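Local structure of adenylate cyclase (Hippeastrum hybrid cultivar, 6YP4) at residues Gly131-Val136 against Ala193-Val198; Leu150-Tyr155 against Thr159-Glu164; Ser99-Leu104 against Gly125-Leu130. The protein hydrolyses inorganic triphosphate as its dominant activity, although named a putative adenylyl cyclase, and binds a GTP analogue together with magnesium. All blocks are in the same frame, centred on the assembly; numbering follows the deposited sequence.

Contact 1. Residues Gly131-Val136 against Ala193-Val198. With GCP (phosphomethylphosphonic acid guanylate ester), chain B.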
loop_
_atom_site.group_PDB
_atom_site.type_symbol
_atom_site.label_atom_id
_atom_site.label_comp_id
_atom_site.label_asym_id
_atom_site.label_seq_id
_atom_site.Cartn_x
_atom_site.Cartn_y
_atom_site.Cartn_z
ATOM N N GLY A 131 7.106 24.823 4.287
ATOM C CA GLY A 131 7.589 24.464 2.972
ATOM C C GLY A 131 7.546 22.962 2.764
ATOM O O GLY A 131 6.843 22.231 3.470
ATOM N N GLY A 132 8.325 22.496 1.799
ATOM C CA GLY A 132 8.331 21.073 1.518
ATOM C C GLY A 132 9.283 20.700 0.408
ATOM O O GLY A 132 10.190 21.460 0.062
ATOM N N PHE A 133 9.068 19.509 -0.146
ATOM C CA PHE A 133 9.953 18.967 -1.169
ATOM C C PHE A 133 9.203 17.895 -1.951
ATOM O O PHE A 133 8.124 17.449 -1.560
ATOM C CB PHE A 133 11.253 18.407 -0.565
ATOM C CG PHE A 133 11.036 17.351 0.492
ATOM C CD1 PHE A 133 10.978 16.000 0.152
ATOM C CD2 PHE A 133 10.893 17.707 1.831
ATOM C CE1 PHE A 133 10.761 15.019 1.127
ATOM C CE2 PHE A 133 10.689 16.726 2.813
ATOM C CZ PHE A 133 10.617 15.382 2.453
ATOM N N ARG A 134 9.822 17.470 -3.052
ATOM C CA ARG A 134 9.262 16.556 -4.036
ATOM C C ARG A 134 9.962 15.196 -3.922
ATOM O O ARG A 134 11.127 15.117 -3.519
ATOM C CB ARG A 134 9.434 17.162 -5.447
ATOM C CG ARG A 134 9.147 16.279 -6.665
ATOM C CD ARG A 134 9.673 16.954 -7.957
ATOM N NE ARG A 134 9.087 16.418 -9.194
ATOM C CZ ARG A 134 9.664 15.505 -9.974
ATOM N NH1 ARG A 134 9.052 15.081 -11.077
ATOM N NH2 ARG A 134 10.856 15.016 -9.663
ATOM N N ASN A 135 9.250 14.122 -4.259
ATOM C CA ASN A 135 9.865 12.799 -4.212
ATOM C C ASN A 135 9.194 11.888 -5.232
ATOM O O ASN A 135 7.964 11.872 -5.335
ATOM C CB ASN A 135 9.767 12.199 -2.798
ATOM C CG ASN A 135 10.412 10.813 -2.680
ATOM O OD1 ASN A 135 11.643 10.681 -2.655
ATOM N ND2 ASN A 135 9.575 9.771 -2.553
ATOM N N VAL A 136 10.011 11.177 -6.003
ATOM C CA VAL A 136 9.552 10.140 -6.921
ATOM C C VAL A 136 9.762 8.793 -6.246
ATOM O O VAL A 136 10.886 8.451 -5.872
ATOM C CB VAL A 136 10.290 10.200 -8.264
ATOM C CG1 VAL A 136 9.773 9.081 -9.196
ATOM C CG2 VAL A 136 10.085 11.547 -8.913
ATOM N N ALA A 193 19.503 9.813 8.718
ATOM C CA ALA A 193 18.488 10.804 9.061
ATOM C C ALA A 193 17.294 10.657 8.126
ATOM O O ALA A 193 17.443 10.222 6.983
ATOM C CB ALA A 193 19.051 12.225 8.980
ATOM N N SER A 194 16.112 11.031 8.623
ATOM C CA SER A 194 14.878 10.981 7.837
ATOM C C SER A 194 14.864 12.079 6.773
ATOM O O SER A 194 15.656 13.025 6.813
ATOM C CB SER A 194 13.664 11.156 8.745
ATOM O OG SER A 194 13.749 12.401 9.428
ATOM N N LYS A 195 13.923 11.982 5.819
ATOM C CA LYS A 195 13.799 13.071 4.853
ATOM C C LYS A 195 13.369 14.364 5.533
ATOM O O LYS A 195 13.789 15.452 5.124
ATOM C CB LYS A 195 12.827 12.724 3.724
ATOM C CG LYS A 195 13.111 11.422 3.055
ATOM C CD LYS A 195 11.985 11.050 2.119
ATOM C CE LYS A 195 12.512 10.149 1.051
ATOM N NZ LYS A 195 12.500 8.769 1.586
ATOM N N PHE A 196 12.539 14.272 6.575
ATOM C CA PHE A 196 12.108 15.486 7.262
ATOM C C PHE A 196 13.294 16.183 7.902
ATOM O O PHE A 196 13.476 17.394 7.750
ATOM C CB PHE A 196 11.044 15.158 8.315
ATOM C CG PHE A 196 10.525 16.361 9.066
ATOM C CD1 PHE A 196 9.857 17.379 8.404
ATOM C CD2 PHE A 196 10.697 16.463 10.442
ATOM C CE1 PHE A 196 9.366 18.484 9.105
ATOM C CE2 PHE A 196 10.202 17.563 11.147
ATOM C CZ PHE A 196 9.539 18.574 10.474
ATOM N N ALA A 197 14.122 15.420 8.613
ATOM C CA ALA A 197 15.312 15.980 9.244
ATOM C C ALA A 197 16.231 16.631 8.221
ATOM O O ALA A 197 16.773 17.717 8.466
ATOM C CB ALA A 197 16.056 14.882 10.010
ATOM N N VAL A 198 16.437 15.970 7.080
ATOM C CA VAL A 198 17.297 16.520 6.034
ATOM C C VAL A 198 16.700 17.811 5.479
ATOM O O VAL A 198 17.412 18.803 5.259
ATOM C CB VAL A 198 17.527 15.472 4.926
ATOM C CG1 VAL A 198 18.159 16.118 3.715
ATOM C CG2 VAL A 198 18.400 14.319 5.437
HETATM P PG GCP B . 10.053 7.916 4.681
HETATM O O1G GCP B . 11.410 7.285 4.767
HETATM O O2G GCP B . 9.916 8.707 3.399
HETATM O O3G GCP B . 9.838 8.817 5.872
HETATM C C3B GCP B . 8.808 6.579 4.688
HETATM P PB GCP B . 7.122 7.349 4.664
HETATM O O1B GCP B . 7.039 8.570 5.533
HETATM O O2B GCP B . 6.682 7.633 3.249
HETATM O O3A GCP B . 6.127 6.204 5.299
HETATM P PA GCP B . 4.499 6.378 5.148
HETATM O O1A GCP B . 3.896 5.995 6.487
HETATM O O2A GCP B . 4.219 7.836 4.852
HETATM O "O5'" GCP B . 3.931 5.424 3.876
HETATM C "C5'" GCP B . 4.803 4.456 3.307
HETATM C "C4'" GCP B . 5.133 3.295 4.339
HETATM O "O4'" GCP B . 3.886 2.749 5.102
HETATM C "C3'" GCP B . 5.597 2.291 3.700
HETATM O "O3'" GCP B . 6.729 1.731 4.412
HETATM C "C2'" GCP B . 4.342 1.197 3.500
HETATM O "O2'" GCP B . 4.780 -0.203 3.661
HETATM C "C1'" GCP B . 3.392 1.501 4.298
HETATM N N9 GCP B . 2.143 1.834 3.503
HETATM C C8 GCP B . 1.844 3.104 3.207
HETATM N N7 GCP B . 0.697 3.130 2.504
HETATM C C5 GCP B . 0.283 1.861 2.360
HETATM C C6 GCP B . -0.829 1.308 1.729
HETATM O O6 GCP B . -1.616 2.012 1.188
HETATM N N1 GCP B . -1.010 -0.013 1.734
HETATM C C2 GCP B . -0.108 -0.819 2.355
HETATM N N2 GCP B . -0.410 -2.247 2.294
HETATM N N3 GCP B . 0.980 -0.280 2.970
HETATM C C4 GCP B . 1.173 1.060 2.973
#
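K195 crosses F133 and N135 at about a right angle, laying the first turn of helix 195-201 against strand 127-141 of the CYTH fold. Following the helical segment from its start, S194 is the N-cap: its OG takes a nearly straight bond (165°) from A197 N at 3.1 Å, fixing the turn from which the lysine springs. K195 comes next and carries the contact. Its CB sits 3.7 Å from F133 CZ, so the ring's far end abuts the root of the lysine; F133 reaches there with CG lodged between its own N and carbonyl carbon (chi1 56°). Further out, CE of K195 passes 3.8 Å from OD1 of N135. The chain then bends at its last torsion (chi4 84°), carrying NZ to the gamma-phosphate of the bound GCP, where it donates to O2G at 3.2 Å. The same ammonium makes salt bridges to D151, E162 and E164. F196 turns away from the strand and meets the ring of F36, while V198 packs on Y155. N135 touches the lysine only through that CE contact; its amide is spent elsewhere, OD1 on T153 and ND2 on Q32 and D151, making it a second-shell residue that helps position one carboxylate of the lysine's cage. Replacing K195 by an alanine would probably leave the carboxylates of D151, E162 and E164 crowded together without their shared counter-charge and take one grip off the gamma-phosphate. Chemically, the helix start delivers one lysine, its root lying against the F133 ring, into a nest of acids beside the terminal phosphate, so that the ammonium is shared between three carboxylates and O2G.

Contact 2. Residues Leu150-Tyr155 against Thr159-Glu164. With GCP (phosphomethylphosphonic acid guanylate ester), chain B.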
loop_
_atom_site.group_PDB
_atom_site.type_symbol
_atom_site.label_atom_id
_atom_site.label_comp_id
_atom_site.label_asym_id
_atom_site.label_seq_id
_atom_site.Cartn_x
_atom_site.Cartn_y
_atom_site.Cartn_z
ATOM N N LEU A 150 11.794 2.650 -3.521
ATOM C CA LEU A 150 13.020 3.276 -4.004
ATOM C C LEU A 150 12.701 4.734 -4.306
ATOM O O LEU A 150 11.871 5.024 -5.177
ATOM C CB LEU A 150 13.523 2.544 -5.248
ATOM C CG LEU A 150 14.843 2.968 -5.886
ATOM C CD1 LEU A 150 16.016 2.635 -4.961
ATOM C CD2 LEU A 150 15.030 2.308 -7.246
ATOM N N ASP A 151 13.345 5.649 -3.588
ATOM C CA ASP A 151 12.972 7.053 -3.598
ATOM C C ASP A 151 14.035 7.896 -4.293
ATOM O O ASP A 151 15.234 7.652 -4.148
ATOM C CB ASP A 151 12.772 7.583 -2.171
ATOM C CG ASP A 151 11.483 7.095 -1.525
ATOM O OD1 ASP A 151 10.465 6.851 -2.243
ATOM O OD2 ASP A 151 11.483 7.002 -0.277
ATOM N N GLU A 152 13.584 8.894 -5.035
ATOM C CA GLU A 152 14.442 9.925 -5.596
ATOM C C GLU A 152 13.902 11.242 -5.062
ATOM O O GLU A 152 12.844 11.708 -5.500
ATOM C CB GLU A 152 14.447 9.879 -7.124
ATOM C CG GLU A 152 15.331 10.936 -7.788
ATOM C CD GLU A 152 15.373 10.796 -9.298
ATOM O OE1 GLU A 152 14.813 9.809 -9.824
ATOM O OE2 GLU A 152 15.964 11.678 -9.958
ATOM N N THR A 153 14.640 11.847 -4.124
ATOM C CA THR A 153 14.137 12.932 -3.291
ATOM C C THR A 153 14.826 14.226 -3.699
ATOM O O THR A 153 16.043 14.370 -3.525
ATOM C CB THR A 153 14.372 12.634 -1.815
ATOM O OG1 THR A 153 13.778 11.368 -1.489
ATOM C CG2 THR A 153 13.750 13.713 -0.970
ATOM N N GLU A 154 14.051 15.156 -4.233
ATOM C CA GLU A 154 14.565 16.430 -4.725
ATOM C C GLU A 154 14.238 17.471 -3.673
ATOM O O GLU A 154 13.085 17.885 -3.526
ATOM C CB GLU A 154 13.974 16.795 -6.083
ATOM C CG GLU A 154 13.908 15.633 -7.071
ATOM C CD GLU A 154 15.097 15.584 -8.023
ATOM O OE1 GLU A 154 16.076 16.339 -7.803
ATOM O OE2 GLU A 154 15.053 14.782 -8.986
ATOM N N TYR A 155 15.248 17.844 -2.899
ATOM C CA TYR A 155 15.134 18.987 -2.015
ATOM C C TYR A 155 15.518 20.231 -2.802
ATOM O O TYR A 155 16.026 20.152 -3.922
ATOM C CB TYR A 155 16.041 18.833 -0.791
ATOM C CG TYR A 155 15.857 17.573 0.010
ATOM C CD1 TYR A 155 14.828 17.461 0.950
ATOM C CD2 TYR A 155 16.721 16.492 -0.151
ATOM C CE1 TYR A 155 14.656 16.301 1.701
ATOM C CE2 TYR A 155 16.553 15.326 0.585
ATOM C CZ TYR A 155 15.524 15.239 1.516
ATOM O OH TYR A 155 15.367 14.070 2.252
ATOM N N THR A 159 19.762 16.328 -4.276
ATOM C CA THR A 159 18.993 15.104 -4.502
ATOM C C THR A 159 19.594 13.971 -3.683
ATOM O O THR A 159 20.823 13.863 -3.560
ATOM C CB THR A 159 19.000 14.725 -5.986
ATOM O OG1 THR A 159 18.613 15.860 -6.758
ATOM C CG2 THR A 159 18.036 13.581 -6.267
ATOM N N SER A 160 18.732 13.144 -3.088
ATOM C CA SER A 160 19.181 11.941 -2.404
ATOM C C SER A 160 18.370 10.753 -2.907
ATOM O O SER A 160 17.281 10.916 -3.460
ATOM C CB SER A 160 19.045 12.066 -0.883
ATOM O OG SER A 160 17.698 11.948 -0.470
ATOM N N TYR A 161 18.925 9.557 -2.721
ATOM C CA TYR A 161 18.297 8.314 -3.162
ATOM C C TYR A 161 18.282 7.342 -1.991
ATOM O O TYR A 161 19.297 7.192 -1.297
ATOM C CB TYR A 161 19.051 7.700 -4.351
ATOM C CG TYR A 161 19.323 8.657 -5.494
ATOM C CD1 TYR A 161 18.466 8.718 -6.592
ATOM C CD2 TYR A 161 20.450 9.482 -5.492
ATOM C CE1 TYR A 161 18.709 9.582 -7.638
ATOM C CE2 TYR A 161 20.697 10.350 -6.532
ATOM C CZ TYR A 161 19.826 10.392 -7.604
ATOM O OH TYR A 161 20.068 11.261 -8.646
ATOM N N GLU A 162 17.138 6.696 -1.749
ATOM C CA GLU A 162 17.071 5.719 -0.680
ATOM C C GLU A 162 16.283 4.515 -1.157
ATOM O O GLU A 162 15.491 4.596 -2.105
ATOM C CB GLU A 162 16.405 6.240 0.600
ATOM C CG GLU A 162 16.908 7.560 1.119
ATOM C CD GLU A 162 15.956 8.171 2.126
ATOM O OE1 GLU A 162 15.645 7.495 3.126
ATOM O OE2 GLU A 162 15.501 9.305 1.894
ATOM N N ILE A 163 16.487 3.403 -0.470
ATOM C CA ILE A 163 15.572 2.270 -0.564
ATOM C C ILE A 163 15.136 1.884 0.844
ATOM O O ILE A 163 15.943 1.905 1.782
ATOM C CB ILE A 163 16.197 1.081 -1.323
ATOM C CG1 ILE A 163 15.121 -0.011 -1.517
ATOM C CG2 ILE A 163 17.419 0.547 -0.600
ATOM C CD1 ILE A 163 15.246 -0.787 -2.799
ATOM N N GLU A 164 13.845 1.560 0.999
ATOM C CA GLU A 164 13.259 1.332 2.313
ATOM C C GLU A 164 12.288 0.165 2.251
ATOM O O GLU A 164 11.743 -0.141 1.191
ATOM C CB GLU A 164 12.534 2.574 2.830
ATOM C CG GLU A 164 13.431 3.804 2.802
ATOM C CD GLU A 164 12.694 5.074 3.118
ATOM O OE1 GLU A 164 11.460 5.011 3.332
ATOM O OE2 GLU A 164 13.351 6.134 3.138
HETATM P PG GCP B . 10.053 7.916 4.681
HETATM O O1G GCP B . 11.410 7.285 4.767
HETATM O O2G GCP B . 9.916 8.707 3.399
HETATM O O3G GCP B . 9.838 8.817 5.872
HETATM C C3B GCP B . 8.808 6.579 4.688
HETATM P PB GCP B . 7.122 7.349 4.664
HETATM O O1B GCP B . 7.039 8.570 5.533
HETATM O O2B GCP B . 6.682 7.633 3.249
HETATM O O3A GCP B . 6.127 6.204 5.299
HETATM P PA GCP B . 4.499 6.378 5.148
HETATM O O1A GCP B . 3.896 5.995 6.487
HETATM O O2A GCP B . 4.219 7.836 4.852
HETATM O "O5'" GCP B . 3.931 5.424 3.876
HETATM C "C5'" GCP B . 4.803 4.456 3.307
HETATM C "C4'" GCP B . 5.133 3.295 4.339
HETATM O "O4'" GCP B . 3.886 2.749 5.102
HETATM C "C3'" GCP B . 5.597 2.291 3.700
HETATM O "O3'" GCP B . 6.729 1.731 4.412
HETATM C "C2'" GCP B . 4.342 1.197 3.500
HETATM O "O2'" GCP B . 4.780 -0.203 3.661
HETATM C "C1'" GCP B . 3.392 1.501 4.298
HETATM N N9 GCP B . 2.143 1.834 3.503
HETATM C C8 GCP B . 1.844 3.104 3.207
HETATM N N7 GCP B . 0.697 3.130 2.504
HETATM C C5 GCP B . 0.283 1.861 2.360
HETATM C C6 GCP B . -0.829 1.308 1.729
HETATM O O6 GCP B . -1.616 2.012 1.188
HETATM N N1 GCP B . -1.010 -0.013 1.734
HETATM C C2 GCP B . -0.108 -0.819 2.355
HETATM N N2 GCP B . -0.410 -2.247 2.294
HETATM N N3 GCP B . 0.980 -0.280 2.970
HETATM C C4 GCP B . 1.173 1.060 2.973
HETATM O O HOH W 1 18.251 10.043 -11.103
HETATM O O HOH W 2 15.794 9.724 -0.745
HETATM O O HOH W 3 17.275 12.411 2.267
#
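D151 pairs with E162, and T153 with S160, as hydrogen-bonded pairs of the antiparallel hairpin 147-155/158-166. The backbone between them is tight: D151 N meets E162 O at 2.8 Å, T153 N meets S160 O at 2.9 Å, and both strands return the bond. At the non-hydrogen-bonded positions CA of L150, Y161 and T159 approaches the carbonyl O of E162, D151 and T153, respectively. The buried face bears D151, T153, S160 and E162 and is polar. One water donates to T153 OG1, which also bonds N135 OD1, and to E162 OE2, which makes a salt bridge with K195, and binds S160 OG as well; a second links S160 OG to Y155 OH, lying at the edge of that ring, in its plane, while T153 CG2 sits over one face of the ring, toward its rim. D151 OD2 and E164 OE2 stand 4.0 Å apart with their carboxylate planes 84° to each other, held together by K195, while OD1 of D151 turns to R137 and N135. The opposite face is looser and more open to solvent toward the turn. There E152 and Y161 lie side by side, pointing the same way, with E152 CG 3.6 Å from Y161 CE1; a water joins their polar ends, weakly at E152. Beyond them E154 folds over at chi2 (-96°), and T159 OG1 donates to its OE1 at 2.8 Å, coming in 46° out of the carboxylate plane. Toward the strand ends away from the turn this face becomes apolar and buried, L150 CD1 resting 4.0 Å from I163 CB under helix 12-22. E164 OE1 lies 2.7 Å from O1G of the bound GCP. The hairpin thus lines the CYTH tunnel with acids that lysine and arginine charges probably balance.

Contact 3. Residues Ser99-Leu104 against Gly125-Leu130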
loop_
_atom_site.group_PDB
_atom_site.type_symbol
_atom_site.label_atom_id
_atom_site.label_comp_id
_atom_site.label_asym_id
_atom_site.label_seq_id
_atom_site.Cartn_x
_atom_site.Cartn_y
_atom_site.Cartn_z
ATOM N N SER A 99 -3.737 29.194 8.772
ATOM C CA SER A 99 -4.363 29.721 9.982
ATOM C C SER A 99 -5.814 29.279 10.136
ATOM O O SER A 99 -6.430 29.582 11.163
ATOM C CB SER A 99 -4.297 31.250 10.001
ATOM O OG SER A 99 -4.925 31.806 8.860
ATOM N N LYS A 100 -6.378 28.601 9.137
ATOM C CA LYS A 100 -7.713 28.026 9.218
ATOM C C LYS A 100 -7.669 26.523 9.444
ATOM O O LYS A 100 -8.709 25.860 9.340
ATOM C CB LYS A 100 -8.512 28.336 7.945
ATOM C CG LYS A 100 -8.819 29.814 7.704
ATOM C CD LYS A 100 -9.706 30.367 8.808
ATOM C CE LYS A 100 -10.762 31.336 8.275
ATOM N NZ LYS A 100 -12.173 30.908 8.595
ATOM N N MET A 101 -6.487 25.981 9.765
ATOM C CA MET A 101 -6.285 24.536 9.780
ATOM C C MET A 101 -7.227 23.841 10.755
ATOM O O MET A 101 -7.747 22.758 10.462
ATOM C CB MET A 101 -4.829 24.222 10.135
ATOM C CG MET A 101 -4.546 22.749 10.321
ATOM S SD MET A 101 -2.819 22.395 10.655
ATOM C CE MET A 101 -2.037 23.297 9.324
ATOM N N GLY A 102 -7.456 24.447 11.919
ATOM C CA GLY A 102 -8.280 23.805 12.926
ATOM C C GLY A 102 -9.732 23.679 12.511
ATOM O O GLY A 102 -10.397 22.692 12.838
ATOM N N SER A 103 -10.252 24.676 11.804
ATOM C CA SER A 103 -11.612 24.542 11.309
ATOM C C SER A 103 -11.652 23.629 10.085
ATOM O O SER A 103 -12.572 22.823 9.936
ATOM C CB SER A 103 -12.198 25.925 11.005
ATOM O OG SER A 103 -11.477 26.587 9.985
ATOM N N LEU A 104 -10.637 23.704 9.223
ATOM C CA LEU A 104 -10.637 22.880 8.021
ATOM C C LEU A 104 -10.483 21.398 8.357
ATOM O O LEU A 104 -11.104 20.541 7.709
ATOM C CB LEU A 104 -9.521 23.335 7.074
ATOM C CG LEU A 104 -9.688 24.709 6.422
ATOM C CD1 LEU A 104 -8.395 25.128 5.746
ATOM C CD2 LEU A 104 -10.831 24.726 5.438
ATOM N N GLY A 125 -5.155 29.047 14.422
ATOM C CA GLY A 125 -4.709 30.339 13.913
ATOM C C GLY A 125 -3.212 30.564 14.020
ATOM O O GLY A 125 -2.691 31.512 13.420
ATOM N N GLU A 126 -2.517 29.702 14.751
ATOM C CA GLU A 126 -1.083 29.781 14.982
ATOM C C GLU A 126 -0.262 29.068 13.914
ATOM O O GLU A 126 0.950 29.303 13.817
ATOM C CB GLU A 126 -0.792 29.161 16.346
ATOM C CG GLU A 126 -1.805 28.046 16.612
ATOM C CD GLU A 126 -1.715 27.436 17.984
ATOM O OE1 GLU A 126 -0.953 27.955 18.835
ATOM O OE2 GLU A 126 -2.430 26.435 18.201
ATOM N N PHE A 127 -0.879 28.206 13.111
ATOM C CA PHE A 127 -0.093 27.341 12.249
ATOM C C PHE A 127 0.375 28.054 10.991
ATOM O O PHE A 127 -0.299 28.941 10.453
ATOM C CB PHE A 127 -0.874 26.084 11.887
ATOM C CG PHE A 127 -0.804 25.052 12.945
ATOM C CD1 PHE A 127 0.072 23.987 12.834
ATOM C CD2 PHE A 127 -1.568 25.180 14.093
ATOM C CE1 PHE A 127 0.154 23.043 13.833
ATOM C CE2 PHE A 127 -1.491 24.246 15.095
ATOM C CZ PHE A 127 -0.630 23.175 14.970
ATOM N N VAL A 128 1.562 27.641 10.533
ATOM C CA VAL A 128 2.221 28.163 9.344
ATOM C C VAL A 128 2.793 26.981 8.567
ATOM O O VAL A 128 3.026 25.901 9.119
ATOM C CB VAL A 128 3.343 29.174 9.710
ATOM C CG1 VAL A 128 2.778 30.341 10.566
ATOM C CG2 VAL A 128 4.456 28.466 10.457
ATOM N N CYS A 129 3.022 27.193 7.268
ATOM C CA CYS A 129 3.643 26.180 6.418
ATOM C C CYS A 129 5.157 26.321 6.478
ATOM O O CYS A 129 5.689 27.427 6.338
ATOM C CB CYS A 129 3.163 26.301 4.966
ATOM S SG CYS A 129 3.729 24.983 3.839
ATOM N N LEU A 130 5.845 25.198 6.675
ATOM C CA LEU A 130 7.300 25.149 6.708
ATOM C C LEU A 130 7.917 24.990 5.321
ATOM O O LEU A 130 9.137 25.076 5.195
ATOM C CB LEU A 130 7.766 24.002 7.622
ATOM C CG LEU A 130 7.191 23.920 9.041
ATOM C CD1 LEU A 130 7.862 22.811 9.824
ATOM C CD2 LEU A 130 7.375 25.243 9.777
#
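M101 lays its sulfur over one face of the F127 ring, a Met-aromatic contact that joins short helix 101-104 to the start of strand 127-141. SD lies 4.3 Å from the ring centroid and 25° off the ring normal, displaced toward the rim, so that CG and CD1 of F127 are its nearest ring atoms. CG of M101 stands opposite the backbone N (chi1 174°) and the chain runs straight out to SD; only the last bond bends, bringing the methyl CE to 4.0 Å from F127 CB. The thioether therefore touches both the ring and its root, and the two side chains cross at about a right angle. Beside this apolar pair the backbones meet: S99 O receives a CA-H...O contact from G125 CA at 3.3 Å, and S99 CB lies 3.8 Å from G125 O. This edge is exposed, whereas the methionine and phenylalanine are buried.

Farther out, W111 of helix 109-118 packs edge-to-face with F127, and V114 and V120 touch it as well. M101 is flanked by V94 of helix 88-96 and F37 of strand 26-39, so the pair belongs to a small apolar cluster between the helices and the end of the sheet, away from the nucleotide pocket. The strand itself is tied to 26-39 through backbone bonds of V128 with D38 and L130 with F36. On the helical side K100 occupies the N-cap position, and its carbonyl sets the turn that presents M101: K100 O accepts both L104 N and S103 OG, each at 2.9 Å.

Contacts 1 and 2 touch, their centres 9 Å apart, across the neighbouring strands 127-141 and 147-155, and contact 2 is nested in the loop that contact 1 closes. They join through, among other links, the salt bridge from K195 NZ to D151 OD2 at 2.8 Å, and both reach the gamma-phosphate of one GCP, also hydrogen-bonded to K28 of the second subunit and to R52, R54, K67 and R137. A bound magnesium lies about 7 Å from the E164 side chain and about 10 Å from that of K195. Contact 3 uses the start of strand 127-141, just before 131-136, its centre 21 Å from that of contact 1 and 29 Å from that of contact 2.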